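Long-range contacts in inorganic pyrophosphatase (PDB 3TR4), which probably hydrolyses inorganic pyrophosphate to two phosphate ions, a metal-dependent reaction expected to use magnesium, as a homohexameric member of the PPase family: residues B[53-58]-B[72-77]; B[139-144]-B[152-157]. One frame throughout, in Å; residues are numbered along the deposited sequence.

Contact 1: B[53-58]-B[72-77]. With MN (manganese (II) ion), chain I.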
# COMPACT_ATOMS: atom_id res chain seq x y z
N TYR B 53 11.26 -10.57 1.46
CA TYR B 53 12.59 -10.42 0.90
C TYR B 53 13.26 -9.15 1.42
O TYR B 53 12.65 -8.08 1.44
CB TYR B 53 12.54 -10.43 -0.62
CG TYR B 53 12.58 -11.82 -1.20
CD1 TYR B 53 11.54 -12.71 -0.98
CD2 TYR B 53 13.66 -12.25 -1.96
CE1 TYR B 53 11.57 -13.98 -1.50
CE2 TYR B 53 13.70 -13.52 -2.48
CZ TYR B 53 12.65 -14.39 -2.25
OH TYR B 53 12.68 -15.66 -2.76
N PRO B 54 14.51 -9.27 1.86
CA PRO B 54 15.27 -8.15 2.43
C PRO B 54 15.90 -7.26 1.36
O PRO B 54 16.57 -6.29 1.69
CB PRO B 54 16.37 -8.87 3.22
CG PRO B 54 16.64 -10.09 2.40
CD PRO B 54 15.29 -10.53 1.89
N CYS B 55 15.69 -7.61 0.10
CA CYS B 55 16.22 -6.84 -1.02
C CYS B 55 15.55 -7.33 -2.30
O CYS B 55 14.80 -8.31 -2.26
CB CYS B 55 17.74 -7.01 -1.12
SG CYS B 55 18.30 -8.72 -1.29
N ASN B 56 15.81 -6.67 -3.42
CA ASN B 56 15.28 -7.15 -4.69
C ASN B 56 16.01 -8.41 -5.12
O ASN B 56 17.16 -8.63 -4.74
CB ASN B 56 15.37 -6.09 -5.79
CG ASN B 56 14.82 -4.75 -5.36
OD1 ASN B 56 13.60 -4.54 -5.32
ND2 ASN B 56 15.71 -3.83 -5.04
N TYR B 57 15.33 -9.23 -5.91
CA TYR B 57 15.88 -10.52 -6.32
C TYR B 57 15.60 -10.75 -7.79
O TYR B 57 14.48 -10.52 -8.26
CB TYR B 57 15.28 -11.63 -5.46
CG TYR B 57 15.71 -13.04 -5.84
CD1 TYR B 57 16.85 -13.61 -5.29
CD2 TYR B 57 14.96 -13.80 -6.73
CE1 TYR B 57 17.23 -14.89 -5.62
CE2 TYR B 57 15.34 -15.08 -7.06
CZ TYR B 57 16.48 -15.62 -6.51
OH TYR B 57 16.85 -16.90 -6.85
N GLY B 58 16.60 -11.21 -8.52
CA GLY B 58 16.44 -11.46 -9.94
C GLY B 58 17.50 -12.39 -10.49
O GLY B 58 18.11 -13.15 -9.74
N ASP B 72 21.57 -16.21 -10.10
CA ASP B 72 20.76 -15.40 -9.18
C ASP B 72 21.49 -14.14 -8.74
O ASP B 72 22.71 -14.15 -8.54
CB ASP B 72 20.43 -16.18 -7.91
CG ASP B 72 19.60 -17.40 -8.17
OD1 ASP B 72 18.92 -17.47 -9.22
OD2 ASP B 72 19.62 -18.30 -7.30
N VAL B 73 20.73 -13.07 -8.55
CA VAL B 73 21.31 -11.82 -8.07
C VAL B 73 20.42 -11.17 -7.02
O VAL B 73 19.20 -11.12 -7.16
CB VAL B 73 21.52 -10.84 -9.23
CG1 VAL B 73 22.14 -9.54 -8.72
CG2 VAL B 73 22.40 -11.47 -10.30
N LEU B 74 21.05 -10.69 -5.95
CA LEU B 74 20.38 -9.85 -4.97
C LEU B 74 20.75 -8.40 -5.27
O LEU B 74 21.94 -8.07 -5.35
CB LEU B 74 20.83 -10.21 -3.56
CG LEU B 74 20.63 -11.68 -3.18
CD1 LEU B 74 21.40 -12.02 -1.90
CD2 LEU B 74 19.16 -11.97 -3.01
N VAL B 75 19.76 -7.54 -5.44
CA VAL B 75 20.05 -6.14 -5.73
C VAL B 75 19.51 -5.22 -4.64
O VAL B 75 18.31 -5.19 -4.38
CB VAL B 75 19.48 -5.70 -7.09
CG1 VAL B 75 19.96 -4.30 -7.43
CG2 VAL B 75 19.88 -6.69 -8.17
N LEU B 76 20.41 -4.48 -4.00
CA LEU B 76 20.02 -3.49 -3.02
C LEU B 76 19.74 -2.16 -3.71
O LEU B 76 20.53 -1.69 -4.52
CB LEU B 76 21.13 -3.29 -1.99
CG LEU B 76 21.58 -4.54 -1.22
CD1 LEU B 76 22.76 -4.21 -0.33
CD2 LEU B 76 20.42 -5.09 -0.40
N THR B 77 18.60 -1.57 -3.39
CA THR B 77 18.20 -0.31 -3.99
C THR B 77 17.53 0.57 -2.94
O THR B 77 17.10 0.07 -1.90
CB THR B 77 17.19 -0.53 -5.14
OG1 THR B 77 16.04 -1.21 -4.64
CG2 THR B 77 17.82 -1.36 -6.25
MN MN I . 18.65 -20.27 -8.32
O HOH W 1 19.93 -20.34 -9.83
O HOH W 2 16.81 -19.71 -9.91
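The carbonyl oxygen of Val75 is gripped twice by Asn56: the backbone N reaches Val75 O at 3.1 Å and the amide ND2 at 3.0 Å, from opposite faces of the carbonyl plane. Val75 N returns a bond to Asn56 O, which makes this an antiparallel hydrogen-bonded pair. The same ND2 gives a shorter bond, 2.7 Å, to Thr77 OG1, which lies in the plane of the amide. CB of Asn56 leaves the sheet on the side of Val75, and with CG beside its own backbone N (chi1 -50°) the amide turns back to reach Val75 O and Thr77. OD1 accepts from the backbone N of Ala25 and of Val81, so both ends of the amide are used and its rotation is fixed.

Farther along, Gly58 and Val73 bond to each other through both backbone N and O atoms. Between these two hydrogen-bonded pairs sits the non-hydrogen-bonded pair Tyr57 and Leu74, where Leu74 CD2 meets the ring edge in plane, 3.6 Å from Tyr57 CD1. Cys55 SG lies against the same leucine. The phenol of Tyr57 extends to the carboxylate of Asp72, the two planes 52° apart. Asp72 OD2 binds manganese at 2.4 Å and also accepts from Lys106 NZ, while Asp104 supplies another ligand. Strand axes at 160° identify an antiparallel pair in the pyrophosphatase beta-barrel; its Asp72 end lies at the metal site, beside Tyr57, a predicted substrate-binding residue.

Contact 2: B[139-144]-B[152-157]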
# COMPACT_ATOMS: atom_id res chain seq x y z
N PHE B 139 17.57 -14.57 6.26
CA PHE B 139 16.43 -14.83 5.39
C PHE B 139 16.62 -16.07 4.52
O PHE B 139 15.74 -16.92 4.45
CB PHE B 139 16.13 -13.62 4.49
CG PHE B 139 15.03 -13.88 3.49
CD1 PHE B 139 15.32 -14.31 2.21
CD2 PHE B 139 13.70 -13.70 3.85
CE1 PHE B 139 14.31 -14.56 1.29
CE2 PHE B 139 12.68 -13.94 2.93
CZ PHE B 139 12.99 -14.37 1.65
N PHE B 140 17.76 -16.18 3.86
CA PHE B 140 17.96 -17.29 2.94
C PHE B 140 18.19 -18.62 3.65
O PHE B 140 17.99 -19.69 3.07
CB PHE B 140 19.04 -16.98 1.90
CG PHE B 140 18.56 -16.05 0.83
CD1 PHE B 140 17.73 -16.51 -0.18
CD2 PHE B 140 18.90 -14.71 0.86
CE1 PHE B 140 17.27 -15.65 -1.16
CE2 PHE B 140 18.45 -13.84 -0.13
CZ PHE B 140 17.63 -14.32 -1.14
N GLU B 141 18.58 -18.55 4.91
CA GLU B 141 18.71 -19.75 5.72
C GLU B 141 17.36 -20.26 6.20
O GLU B 141 17.18 -21.46 6.43
CB GLU B 141 19.61 -19.49 6.93
CG GLU B 141 21.04 -19.15 6.57
CD GLU B 141 22.05 -19.82 7.49
OE1 GLU B 141 22.43 -20.97 7.20
OE2 GLU B 141 22.44 -19.19 8.49
N ARG B 142 16.39 -19.36 6.34
CA ARG B 142 15.14 -19.70 7.00
C ARG B 142 13.90 -19.70 6.10
O ARG B 142 12.85 -20.20 6.49
CB ARG B 142 14.90 -18.78 8.20
CG ARG B 142 15.92 -18.91 9.31
CD ARG B 142 16.10 -20.36 9.73
NE ARG B 142 16.41 -20.48 11.16
CZ ARG B 142 17.56 -20.11 11.72
NH1 ARG B 142 18.52 -19.57 10.97
NH2 ARG B 142 17.74 -20.27 13.02
N TYR B 143 14.02 -19.14 4.90
CA TYR B 143 12.83 -18.91 4.08
C TYR B 143 12.18 -20.18 3.50
O TYR B 143 11.05 -20.13 3.01
CB TYR B 143 13.09 -17.87 2.98
CG TYR B 143 13.83 -18.36 1.76
CD1 TYR B 143 13.41 -18.00 0.48
CD2 TYR B 143 14.96 -19.17 1.87
CE1 TYR B 143 14.08 -18.43 -0.64
CE2 TYR B 143 15.64 -19.61 0.74
CZ TYR B 143 15.19 -19.24 -0.51
OH TYR B 143 15.85 -19.66 -1.64
N LYS B 144 12.88 -21.31 3.58
CA LYS B 144 12.32 -22.58 3.11
C LYS B 144 11.83 -23.45 4.27
O LYS B 144 11.35 -24.57 4.05
CB LYS B 144 13.36 -23.36 2.30
CG LYS B 144 13.71 -22.74 0.95
CD LYS B 144 14.66 -23.66 0.18
CE LYS B 144 14.84 -23.20 -1.25
NZ LYS B 144 15.63 -24.19 -2.06
N ALA B 152 18.11 -25.30 2.89
CA ALA B 152 19.05 -24.23 2.60
C ALA B 152 20.10 -24.12 3.68
O ALA B 152 19.84 -24.39 4.86
CB ALA B 152 18.31 -22.91 2.44
N LYS B 153 21.30 -23.74 3.27
CA LYS B 153 22.40 -23.53 4.19
C LYS B 153 23.32 -22.47 3.61
O LYS B 153 23.97 -22.69 2.58
CB LYS B 153 23.18 -24.83 4.41
CG LYS B 153 24.38 -24.71 5.32
CD LYS B 153 23.98 -24.34 6.74
CE LYS B 153 25.16 -24.45 7.69
NZ LYS B 153 26.28 -23.56 7.29
N VAL B 154 23.36 -21.30 4.25
CA VAL B 154 24.24 -20.23 3.81
C VAL B 154 25.62 -20.41 4.41
O VAL B 154 25.77 -20.57 5.62
CB VAL B 154 23.68 -18.85 4.19
CG1 VAL B 154 24.69 -17.75 3.84
CG2 VAL B 154 22.36 -18.61 3.49
N LYS B 155 26.64 -20.40 3.55
CA LYS B 155 28.01 -20.66 3.98
C LYS B 155 28.74 -19.39 4.41
O LYS B 155 29.54 -19.42 5.35
CB LYS B 155 28.78 -21.35 2.85
CG LYS B 155 28.09 -22.59 2.30
CD LYS B 155 27.88 -23.63 3.38
CE LYS B 155 27.15 -24.86 2.83
NZ LYS B 155 27.93 -25.55 1.77
N GLY B 156 28.48 -18.29 3.73
CA GLY B 156 29.13 -17.03 4.04
C GLY B 156 29.17 -16.08 2.86
O GLY B 156 28.62 -16.37 1.80
N TRP B 157 29.82 -14.94 3.05
CA TRP B 157 29.98 -13.95 1.99
C TRP B 157 31.39 -13.99 1.42
O TRP B 157 32.37 -14.04 2.16
CB TRP B 157 29.69 -12.55 2.52
CG TRP B 157 28.28 -12.38 2.99
CD1 TRP B 157 27.81 -12.59 4.26
CD2 TRP B 157 27.16 -11.98 2.21
NE1 TRP B 157 26.46 -12.33 4.30
CE2 TRP B 157 26.04 -11.95 3.06
CE3 TRP B 157 27.00 -11.63 0.86
CZ2 TRP B 157 24.77 -11.60 2.61
CZ3 TRP B 157 25.74 -11.27 0.42
CH2 TRP B 157 24.64 -11.26 1.29
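This is a contact of helix against strand toward the periphery of the fold, its centre about 13 Å from the centre of the chain, in which residues 139-144, on helix 130-142 and just beyond, pack on strand 152-159. One hydrogen bond crosses it: Val154 N donates to Glu141 OE1 at 3.1 Å, with an N-H...O angle of 152°. The donor stands 44° out of the carboxylate plane, so the acid is met from above. The bend at chi2 (-139°) lets the Glu141 chain turn across Val154, the two side chains at about a right angle, with Glu141 CG 3.4 Å from Val154 CG2. That methyl also meets Phe140 CB at 4.0 Å, and thus packs against two successive helix residues.

The strand pairs antiparallel with strand 86-99 of the main sheet, and a classic beta bulge places Lys155 and Gly156 opposite the single residue Lys96. On the helix side, Phe140 CD1 and Lys144 CG lie over opposite faces of the ring of Tyr143, a residue predicted to bind substrate.

Toward the start of the strand, the methyl of Ala152 sits 3.3 Å from Phe140 O, a buried carbonyl for which the model offers no hydrogen-bonding partner. The Lys144 chain passes more loosely over this methyl and ends in a salt bridge with Glu100. Lys153 brings CD to within 3.7 Å of Glu141 OE1, yet its NZ remains 4.6 Å from that oxygen; any attraction between the opposite charges is therefore probably long-range, and NZ makes a weak bond to Val154 O.

Contact 1 is core, its centre about 5 Å from that of the chain, whereas contact 2 is partly buried and includes an exposed lysine. Their centres are about 14 Å apart and both reach the same sheet: 53-58 with 72-77 joins two of its strands, while 139-144 with 152-157 sets a helix against another. Reciprocal backbone bonds dominate the first; the second relies on one side-chain-to-backbone bond and aliphatic packing. Helix 130-142 connects them, with Phe140 CZ 3.4 Å from Leu74 CD2 and Phe139 CZ 3.4 Å from Tyr53 CD1. Each also holds a predicted substrate-binding tyrosine, Tyr57 and Tyr143; contact 1 alone supplies a manganese ligand.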